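PDB 4B45: CELL division protein FTSZ, which binds GTP, probably hydrolyses it, and as a tubulin-like cytoskeletal protein takes part in the control of archaeal cell shape. Local coordinates for residues Asp33-Asn38 and Pro48-Leu53; Ala260-Ala265 and Val319-Arg324; Val268-Glu273 and Leu310-Leu315. All blocks are in the same frame, centred on the assembly; numbering follows the deposited sequence.

Contact 1 of 3, residues Asp33-Asn38 and Pro48-Leu53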
loop_
_atom_site.group_PDB
_atom_site.type_symbol
_atom_site.label_atom_id
_atom_site.label_comp_id
_atom_site.label_asym_id
_atom_site.label_seq_id
_atom_site.Cartn_x
_atom_site.Cartn_y
_atom_site.Cartn_z
ATOM N N ASP A 33 -8.701 -11.215 -6.773
ATOM C CA ASP A 33 -7.979 -12.423 -6.408
ATOM C C ASP A 33 -6.739 -12.035 -5.640
ATOM O O ASP A 33 -6.343 -10.870 -5.643
ATOM C CB ASP A 33 -7.595 -13.221 -7.652
ATOM C CG ASP A 33 -7.450 -14.696 -7.366
ATOM O OD1 ASP A 33 -6.756 -15.058 -6.391
ATOM O OD2 ASP A 33 -8.043 -15.496 -8.110
ATOM N N ALA A 34 -6.139 -13.014 -4.975
ATOM C CA ALA A 34 -4.922 -12.807 -4.192
ATOM C C ALA A 34 -4.106 -14.088 -4.227
ATOM O O ALA A 34 -4.649 -15.175 -4.049
ATOM C CB ALA A 34 -5.265 -12.453 -2.753
ATOM N N VAL A 35 -2.812 -13.959 -4.495
ATOM C CA VAL A 35 -1.916 -15.104 -4.557
ATOM C C VAL A 35 -0.652 -14.768 -3.782
ATOM O O VAL A 35 -0.143 -13.656 -3.885
ATOM C CB VAL A 35 -1.503 -15.405 -6.006
ATOM C CG1 VAL A 35 -0.683 -16.689 -6.077
ATOM C CG2 VAL A 35 -2.713 -15.528 -6.879
ATOM N N ALA A 36 -0.131 -15.719 -3.018
ATOM C CA ALA A 36 1.145 -15.495 -2.351
ATOM C C ALA A 36 2.221 -16.402 -2.926
ATOM O O ALA A 36 2.003 -17.593 -3.117
ATOM C CB ALA A 36 1.019 -15.678 -0.841
ATOM N N VAL A 37 3.366 -15.805 -3.235
ATOM C CA VAL A 37 4.510 -16.522 -3.748
ATOM C C VAL A 37 5.622 -16.462 -2.703
ATOM O O VAL A 37 5.869 -15.412 -2.120
ATOM C CB VAL A 37 5.027 -15.883 -5.053
ATOM C CG1 VAL A 37 6.126 -16.749 -5.674
ATOM C CG2 VAL A 37 3.878 -15.662 -6.038
ATOM N N ASN A 38 6.294 -17.582 -2.472
ATOM C CA ASN A 38 7.374 -17.634 -1.485
ATOM C C ASN A 38 8.295 -18.804 -1.754
ATOM O O ASN A 38 8.010 -19.636 -2.613
ATOM C CB ASN A 38 6.805 -17.770 -0.078
ATOM C CG ASN A 38 7.701 -17.157 0.971
ATOM O OD1 ASN A 38 8.915 -17.057 0.795
ATOM N ND2 ASN A 38 7.099 -16.721 2.068
ATOM N N PRO A 48 -4.551 -17.910 3.910
ATOM C CA PRO A 48 -5.864 -18.282 3.374
ATOM C C PRO A 48 -6.032 -17.922 1.895
ATOM O O PRO A 48 -7.139 -18.005 1.376
ATOM C CB PRO A 48 -6.820 -17.438 4.219
ATOM C CG PRO A 48 -6.045 -16.210 4.498
ATOM C CD PRO A 48 -4.607 -16.633 4.646
ATOM N N VAL A 49 -4.952 -17.517 1.236
ATOM C CA VAL A 49 -4.998 -17.206 -0.184
ATOM C C VAL A 49 -4.330 -18.331 -0.968
ATOM O O VAL A 49 -3.661 -19.194 -0.385
ATOM C CB VAL A 49 -4.278 -15.881 -0.498
ATOM C CG1 VAL A 49 -4.880 -14.739 0.328
ATOM C CG2 VAL A 49 -2.777 -16.017 -0.228
ATOM N N GLU A 50 -4.529 -18.335 -2.282
ATOM C CA GLU A 50 -3.815 -19.257 -3.154
ATOM C C GLU A 50 -2.318 -19.040 -2.975
ATOM O O GLU A 50 -1.858 -17.899 -2.886
ATOM C CB GLU A 50 -4.215 -19.032 -4.616
ATOM C CG GLU A 50 -3.422 -19.856 -5.625
ATOM C CD GLU A 50 -3.643 -21.355 -5.472
ATOM O OE1 GLU A 50 -4.774 -21.753 -5.112
ATOM O OE2 GLU A 50 -2.692 -22.135 -5.719
ATOM N N THR A 51 -1.567 -20.136 -2.911
ATOM C CA THR A 51 -0.130 -20.082 -2.662
ATOM C C THR A 51 0.673 -20.745 -3.783
ATOM O O THR A 51 0.229 -21.735 -4.375
ATOM C CB THR A 51 0.235 -20.755 -1.318
ATOM O OG1 THR A 51 -0.160 -22.127 -1.345
ATOM C CG2 THR A 51 -0.469 -20.070 -0.159
ATOM N N VAL A 52 1.840 -20.176 -4.081
ATOM C CA VAL A 52 2.785 -20.769 -5.024
ATOM C C VAL A 52 4.169 -20.867 -4.408
ATOM O O VAL A 52 4.772 -19.849 -4.039
ATOM C CB VAL A 52 2.936 -19.950 -6.316
ATOM C CG1 VAL A 52 3.865 -20.687 -7.277
ATOM C CG2 VAL A 52 1.588 -19.702 -6.955
ATOM N N LEU A 53 4.675 -22.094 -4.307
ATOM C CA LEU A 53 6.013 -22.315 -3.775
ATOM C C LEU A 53 6.982 -22.399 -4.943
ATOM O O LEU A 53 6.767 -23.148 -5.889
ATOM C CB LEU A 53 6.064 -23.582 -2.914
ATOM C CG LEU A 53 7.363 -23.867 -2.144
ATOM C CD1 LEU A 53 7.687 -22.808 -1.087
ATOM C CD2 LEU A 53 7.344 -25.256 -1.512
#

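Contact 2 of 3, residues Ala260-Ala265 and Val319-Arg324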
loop_
_atom_site.group_PDB
_atom_site.type_symbol
_atom_site.label_atom_id
_atom_site.label_comp_id
_atom_site.label_asym_id
_atom_site.label_seq_id
_atom_site.Cartn_x
_atom_site.Cartn_y
_atom_site.Cartn_z
ATOM N N ALA A 260 5.632 13.046 3.568
ATOM C CA ALA A 260 5.325 12.828 2.154
ATOM C C ALA A 260 4.532 13.965 1.503
ATOM O O ALA A 260 3.886 13.746 0.477
ATOM C CB ALA A 260 4.562 11.520 1.987
ATOM N N SER A 261 4.588 15.166 2.080
ATOM C CA SER A 261 3.810 16.310 1.574
ATOM C C SER A 261 4.185 16.749 0.170
ATOM O O SER A 261 3.322 17.050 -0.640
ATOM C CB SER A 261 3.948 17.529 2.492
ATOM O OG SER A 261 2.924 17.556 3.461
ATOM N N ASP A 262 5.482 16.823 -0.099
ATOM C CA ASP A 262 5.966 17.353 -1.363
ATOM C C ASP A 262 5.701 16.374 -2.512
ATOM O O ASP A 262 6.568 15.593 -2.884
ATOM C CB ASP A 262 7.452 17.679 -1.240
ATOM C CG ASP A 262 8.011 18.343 -2.472
ATOM O OD1 ASP A 262 7.226 18.639 -3.397
ATOM O OD2 ASP A 262 9.243 18.571 -2.511
ATOM N N ALA A 263 4.503 16.434 -3.082
ATOM C CA ALA A 263 4.109 15.448 -4.081
ATOM C C ALA A 263 3.679 16.061 -5.409
ATOM O O ALA A 263 3.221 17.202 -5.477
ATOM C CB ALA A 263 3.017 14.555 -3.530
ATOM N N ASP A 264 3.829 15.281 -6.467
ATOM C CA ASP A 264 3.492 15.730 -7.802
ATOM C C ASP A 264 1.979 15.684 -8.027
ATOM O O ASP A 264 1.429 16.494 -8.765
ATOM C CB ASP A 264 4.231 14.872 -8.844
ATOM C CG ASP A 264 3.862 15.239 -10.272
ATOM O OD1 ASP A 264 4.315 16.303 -10.754
ATOM O OD2 ASP A 264 3.118 14.468 -10.915
ATOM N N ALA A 265 1.308 14.731 -7.396
ATOM C CA ALA A 265 -0.128 14.581 -7.582
ATOM C C ALA A 265 -0.768 14.144 -6.280
ATOM O O ALA A 265 -0.103 13.600 -5.399
ATOM C CB ALA A 265 -0.426 13.560 -8.685
ATOM N N VAL A 319 5.971 11.306 -4.639
ATOM C CA VAL A 319 6.482 11.924 -3.424
ATOM C C VAL A 319 7.977 12.211 -3.539
ATOM O O VAL A 319 8.731 11.400 -4.078
ATOM C CB VAL A 319 6.221 11.009 -2.230
ATOM C CG1 VAL A 319 6.912 11.535 -0.974
ATOM C CG2 VAL A 319 4.707 10.838 -2.030
ATOM N N GLU A 320 8.402 13.369 -3.045
ATOM C CA GLU A 320 9.814 13.718 -3.068
ATOM C C GLU A 320 10.282 14.510 -1.843
ATOM O O GLU A 320 9.477 15.041 -1.083
ATOM C CB GLU A 320 10.162 14.448 -4.366
ATOM C CG GLU A 320 10.721 13.514 -5.430
ATOM C CD GLU A 320 10.404 13.956 -6.846
ATOM O OE1 GLU A 320 9.677 14.961 -7.009
ATOM O OE2 GLU A 320 10.880 13.290 -7.794
ATOM N N ARG A 321 11.596 14.550 -1.655
ATOM C CA ARG A 321 12.209 15.292 -0.561
ATOM C C ARG A 321 11.678 14.896 0.819
ATOM O O ARG A 321 11.580 15.731 1.717
ATOM C CB ARG A 321 12.072 16.797 -0.805
ATOM C CG ARG A 321 12.850 17.251 -2.027
ATOM C CD ARG A 321 12.696 18.736 -2.320
ATOM N NE ARG A 321 13.565 19.131 -3.430
ATOM C CZ ARG A 321 13.631 20.354 -3.949
ATOM N NH1 ARG A 321 12.869 21.332 -3.471
ATOM N NH2 ARG A 321 14.461 20.598 -4.956
ATOM N N SER A 322 11.343 13.619 0.973
ATOM C CA SER A 322 10.916 13.072 2.255
ATOM C C SER A 322 12.115 12.753 3.135
ATOM O O SER A 322 12.999 11.995 2.738
ATOM C CB SER A 322 10.108 11.795 2.049
ATOM O OG SER A 322 9.943 11.110 3.276
ATOM N N GLU A 323 12.130 13.330 4.334
ATOM C CA GLU A 323 13.234 13.162 5.282
ATOM C C GLU A 323 13.490 11.685 5.565
ATOM O O GLU A 323 14.632 11.240 5.627
ATOM C CB GLU A 323 12.909 13.881 6.589
ATOM C CG GLU A 323 14.050 14.690 7.171
ATOM C CD GLU A 323 13.562 15.830 8.057
ATOM O OE1 GLU A 323 12.342 15.883 8.338
ATOM O OE2 GLU A 323 14.393 16.678 8.462
ATOM N N ARG A 324 12.400 10.945 5.737
ATOM C CA ARG A 324 12.438 9.530 6.048
ATOM C C ARG A 324 13.069 8.734 4.901
ATOM O O ARG A 324 13.955 7.907 5.140
ATOM C CB ARG A 324 11.018 9.021 6.367
ATOM C CG ARG A 324 10.882 7.494 6.454
ATOM C CD ARG A 324 11.872 6.852 7.434
ATOM N NE ARG A 324 11.446 5.492 7.747
ATOM C CZ ARG A 324 12.257 4.449 7.907
ATOM N NH1 ARG A 324 13.574 4.576 7.770
ATOM N NH2 ARG A 324 11.736 3.264 8.191
HETATM O O HOH W 1 7.652 15.276 0.917
#

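Contact 3 of 3, residues Val268-Glu273 and Leu310-Leu315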
loop_
_atom_site.group_PDB
_atom_site.type_symbol
_atom_site.label_atom_id
_atom_site.label_comp_id
_atom_site.label_asym_id
_atom_site.label_seq_id
_atom_site.Cartn_x
_atom_site.Cartn_y
_atom_site.Cartn_z
ATOM N N VAL A 268 -7.772 13.538 -2.990
ATOM C CA VAL A 268 -8.402 13.744 -1.702
ATOM C C VAL A 268 -9.795 13.151 -1.688
ATOM O O VAL A 268 -10.683 13.587 -2.421
ATOM C CB VAL A 268 -8.508 15.231 -1.382
ATOM C CG1 VAL A 268 -9.050 15.425 0.022
ATOM C CG2 VAL A 268 -7.150 15.886 -1.564
ATOM N N VAL A 269 -9.975 12.150 -0.841
ATOM C CA VAL A 269 -11.258 11.496 -0.710
ATOM C C VAL A 269 -11.740 11.786 0.700
ATOM O O VAL A 269 -11.042 11.514 1.680
ATOM C CB VAL A 269 -11.151 9.957 -0.977
ATOM C CG1 VAL A 269 -12.503 9.257 -0.808
ATOM C CG2 VAL A 269 -10.603 9.685 -2.370
ATOM N N ILE A 270 -12.916 12.388 0.792
ATOM C CA ILE A 270 -13.596 12.544 2.066
ATOM C C ILE A 270 -14.662 11.467 2.108
ATOM O O ILE A 270 -15.515 11.392 1.216
ATOM C CB ILE A 270 -14.280 13.918 2.181
ATOM C CG1 ILE A 270 -13.262 15.032 1.958
ATOM C CG2 ILE A 270 -14.987 14.064 3.521
ATOM C CD1 ILE A 270 -12.029 14.885 2.791
ATOM N N ALA A 271 -14.605 10.622 3.130
ATOM C CA ALA A 271 -15.560 9.531 3.260
ATOM C C ALA A 271 -16.515 9.738 4.435
ATOM O O ALA A 271 -16.128 10.257 5.489
ATOM C CB ALA A 271 -14.813 8.195 3.406
ATOM N N GLY A 272 -17.761 9.312 4.259
ATOM C CA GLY A 272 -18.742 9.395 5.325
ATOM C C GLY A 272 -20.137 9.479 4.764
ATOM O O GLY A 272 -20.330 9.333 3.565
ATOM N N GLU A 273 -21.117 9.717 5.624
ATOM C CA GLU A 273 -22.487 9.874 5.169
ATOM C C GLU A 273 -22.662 11.204 4.440
ATOM O O GLU A 273 -22.260 12.242 4.957
ATOM C CB GLU A 273 -23.453 9.754 6.348
ATOM C CG GLU A 273 -23.354 8.397 7.018
ATOM C CD GLU A 273 -24.599 8.036 7.799
ATOM O OE1 GLU A 273 -25.541 8.859 7.823
ATOM O OE2 GLU A 273 -24.631 6.932 8.394
ATOM N N LEU A 310 -16.373 10.738 9.879
ATOM C CA LEU A 310 -15.929 11.250 8.593
ATOM C C LEU A 310 -14.461 10.922 8.527
ATOM O O LEU A 310 -13.794 10.875 9.560
ATOM C CB LEU A 310 -16.037 12.773 8.550
ATOM C CG LEU A 310 -17.391 13.430 8.404
ATOM C CD1 LEU A 310 -17.260 14.895 8.767
ATOM C CD2 LEU A 310 -17.879 13.263 6.978
ATOM N N ALA A 311 -13.936 10.735 7.326
ATOM C CA ALA A 311 -12.500 10.564 7.200
ATOM C C ALA A 311 -12.000 11.182 5.917
ATOM O O ALA A 311 -12.749 11.296 4.953
ATOM C CB ALA A 311 -12.112 9.088 7.274
ATOM N N SER A 312 -10.739 11.602 5.934
ATOM C CA SER A 312 -10.039 11.990 4.727
ATOM C C SER A 312 -9.036 10.894 4.398
ATOM O O SER A 312 -8.264 10.436 5.253
ATOM C CB SER A 312 -9.304 13.317 4.894
ATOM O OG SER A 312 -10.206 14.359 5.215
ATOM N N LEU A 313 -9.060 10.471 3.150
ATOM C CA LEU A 313 -8.132 9.478 2.670
ATOM C C LEU A 313 -7.415 10.189 1.548
ATOM O O LEU A 313 -8.039 10.557 0.550
ATOM C CB LEU A 313 -8.914 8.287 2.145
ATOM C CG LEU A 313 -8.189 7.036 1.677
ATOM C CD1 LEU A 313 -7.595 6.290 2.877
ATOM C CD2 LEU A 313 -9.175 6.156 0.919
ATOM N N VAL A 314 -6.124 10.444 1.731
ATOM C CA VAL A 314 -5.360 11.205 0.744
ATOM C C VAL A 314 -4.206 10.415 0.142
ATOM O O VAL A 314 -3.250 10.092 0.836
ATOM C CB VAL A 314 -4.783 12.481 1.355
ATOM C CG1 VAL A 314 -3.971 13.222 0.317
ATOM C CG2 VAL A 314 -5.916 13.374 1.883
ATOM N N LEU A 315 -4.298 10.132 -1.157
ATOM C CA LEU A 315 -3.235 9.465 -1.899
ATOM C C LEU A 315 -2.307 10.521 -2.464
ATOM O O LEU A 315 -2.763 11.474 -3.094
ATOM C CB LEU A 315 -3.827 8.626 -3.045
ATOM C CG LEU A 315 -2.817 7.931 -3.972
ATOM C CD1 LEU A 315 -1.958 6.908 -3.204
ATOM C CD2 LEU A 315 -3.499 7.282 -5.195
#

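Contact 1 of 3, residues Asp33-Asn38 and Pro48-Leu53
Val35, Ala36 and Val37 pair in parallel with Glu50, Thr51 and Val52, a beta-sheet contact at one margin of the GTPase domain: strand 50-53 is the outermost strand of this chain's sheet on that side and lies against strand 31-38. The hydrogen-bond ladder alternates as parallel pairing demands. Ala36 N donates to Glu50 O at 2.8 Å, Val52 N to Ala36 O at 2.8 Å, and Asn38 N to Val52 O at 3.1 Å, so Ala36 uses both its amide and its carbonyl on the same neighbour. The bonds are fairly straight at the hydrogen, 157° to 164°. CA-H groups add to the grip, as where Val35 CA meets Glu50 O at 3.3 Å.

Side chains follow the same alternation. On the face of Val35 and Val37, Val35 sends CG1 anti to its own amide nitrogen (chi1 -174°), which carries that methyl across to Val52 CG2 at 3.9 Å; the two valines meet at a slant. On the face of Ala36, the loop residue Val49 just ahead of the edge strand spreads its two methyls over two alanines, CG1 on Ala34 CB and CG2 on Ala36 CB, each at 3.9 Å. At the far end Leu53 bends CD1 to within 3.5 Å of Asn38 O.

The strands belong to a beta-alpha-beta unit whose crossover is the short helix 41-45, touched by Asn38, Thr51 and Leu53. Asn38 also reaches the neighbourhood of the bound GTP analogue. Helix 9-26 packs on Ala34 and Val49, helix 68-85 on Val37 and Val52, and on its other edge strand 31-38 bonds through its backbone to strand 3-8.

Contact 2 of 3, residues Ala260-Ala265 and Val319-Arg324
Glu320 N donates to Asp262 O at 2.9 Å, the direct hydrogen bond between 260-265 and 319-324. A water doubles the link: it accepts from Asp262 N at 2.9 Å and donates to Glu320 O at 2.7 Å. Both peptide polar groups of Asp262 are thus tied to both of Glu320, one pair directly and the other through the water. The inverse gamma turn centred on Asp262 presents that amide and carbonyl to the same residue, Glu320.

Beyond the backbone, electrostatics are loose. The Asp262 carboxylate lies against the aliphatic part of Arg321, OD2 being 3.5 Å from Arg321 CD, while Arg321 NE stays 4.5 Å from that oxygen. With the oxygen well out of the guanidinium plane and the two flat groups turned 68° apart, this is attraction between charges at most, not a salt bridge.

Packing comes from Val319. Holding CG1 opposite its amide nitrogen (chi1 172°), it lays that methyl on Ala260, 3.8 Å from Ala260 CB; CG2 also stays close, 4.1 Å from Ala260 CB, and reaches Ala263 CB at 4.3 Å. With an alanine here, both methyls would be gone, and the small side chains of Ala260 and Ala263 would probably be left facing a gap between the two segments.

Ser322, at the N-cap of helix 323-340, takes its hydroxyl to Pro258 O and, more weakly, to Val325 N, while Glu323 N is held by Asp259. The arrangement joins the loop leading into strand 263-272 to the link between strand 309-319 and the last helix, away from the nucleotide, and next to it lies a classic beta bulge, where Asp264 and Ala265 both face Gly317.

Contact 3 of 3, residues Val268-Glu273 and Leu310-Leu315
Ile270 places CG1 opposite its own carbonyl carbon (chi1 -56°) and then folds at chi2 (-50°), a bend that swings CD1 over to Ser312, 3.1 Å from OG, a tight approach. That serine hydroxyl finds its polar partners behind it, in Thr247 and Thr246 of helix 240-252, so the methyl of Ile270 closes over a group already hydrogen-bonded to the helix. Further along the same face Val268 and Val314 stand side by side, CG1 of the former 4.2 Å from CG2 of the latter.

Beneath these side chains runs a regular antiparallel ladder. Val269 and Leu313 form one hydrogen-bonded pair: Leu313 N reaches Val269 O at 2.7 Å with a nearly straight 171° at the hydrogen, and the return bond, Val269 N to Leu313 O, is 2.9 Å. Ala271 and Ala311 form the next, with Ala271 N to Ala311 O at 2.7 Å lying in the carbonyl plane; the reciprocal bond, Ala311 N to Ala271 O, is tilted from its own carbonyl plane.

Such pairing is the framework of the C-terminal domain of the tubulin/FtsZ fold, in which strand 263-272 sits between strands 309-319 and 298-304 and one face of the sheet is packed by helix 240-252.

The other face carries Val269, Ala271, Ala311 and Leu313. Val269 CB approaches Leu313 CB to 4.2 Å, and the flanking strands 222-231 and 298-304 add Tyr227 on Ala311 and Leu313, and Phe303 on Val269 and Ala271. Near the strand end Gly272 has backbone angles ill suited to a side chain, and a CB there would run into Leu310 CD2.

In the fold
All three contacts reach one mixed sheet, which runs through both domains of the chain. Contact 1 comes first along the sequence and lies at one margin, in the GTPase domain. Contacts 2 and 3 belong to the C-terminal domain on the opposite side of the chain's centre, with centres 32 and 31 Å from that of contact 1 and no touch between them. These two share strand 263-272; contact 3 is nested inside the loop closed by contact 2, their centres 20 Å apart. Parallel pairing builds the nucleotide-binding half, whereas the C-terminal half is mixed, with strand 309-319 antiparallel to both its neighbours, as expected of a tubulin-like two-domain protein that binds GTP.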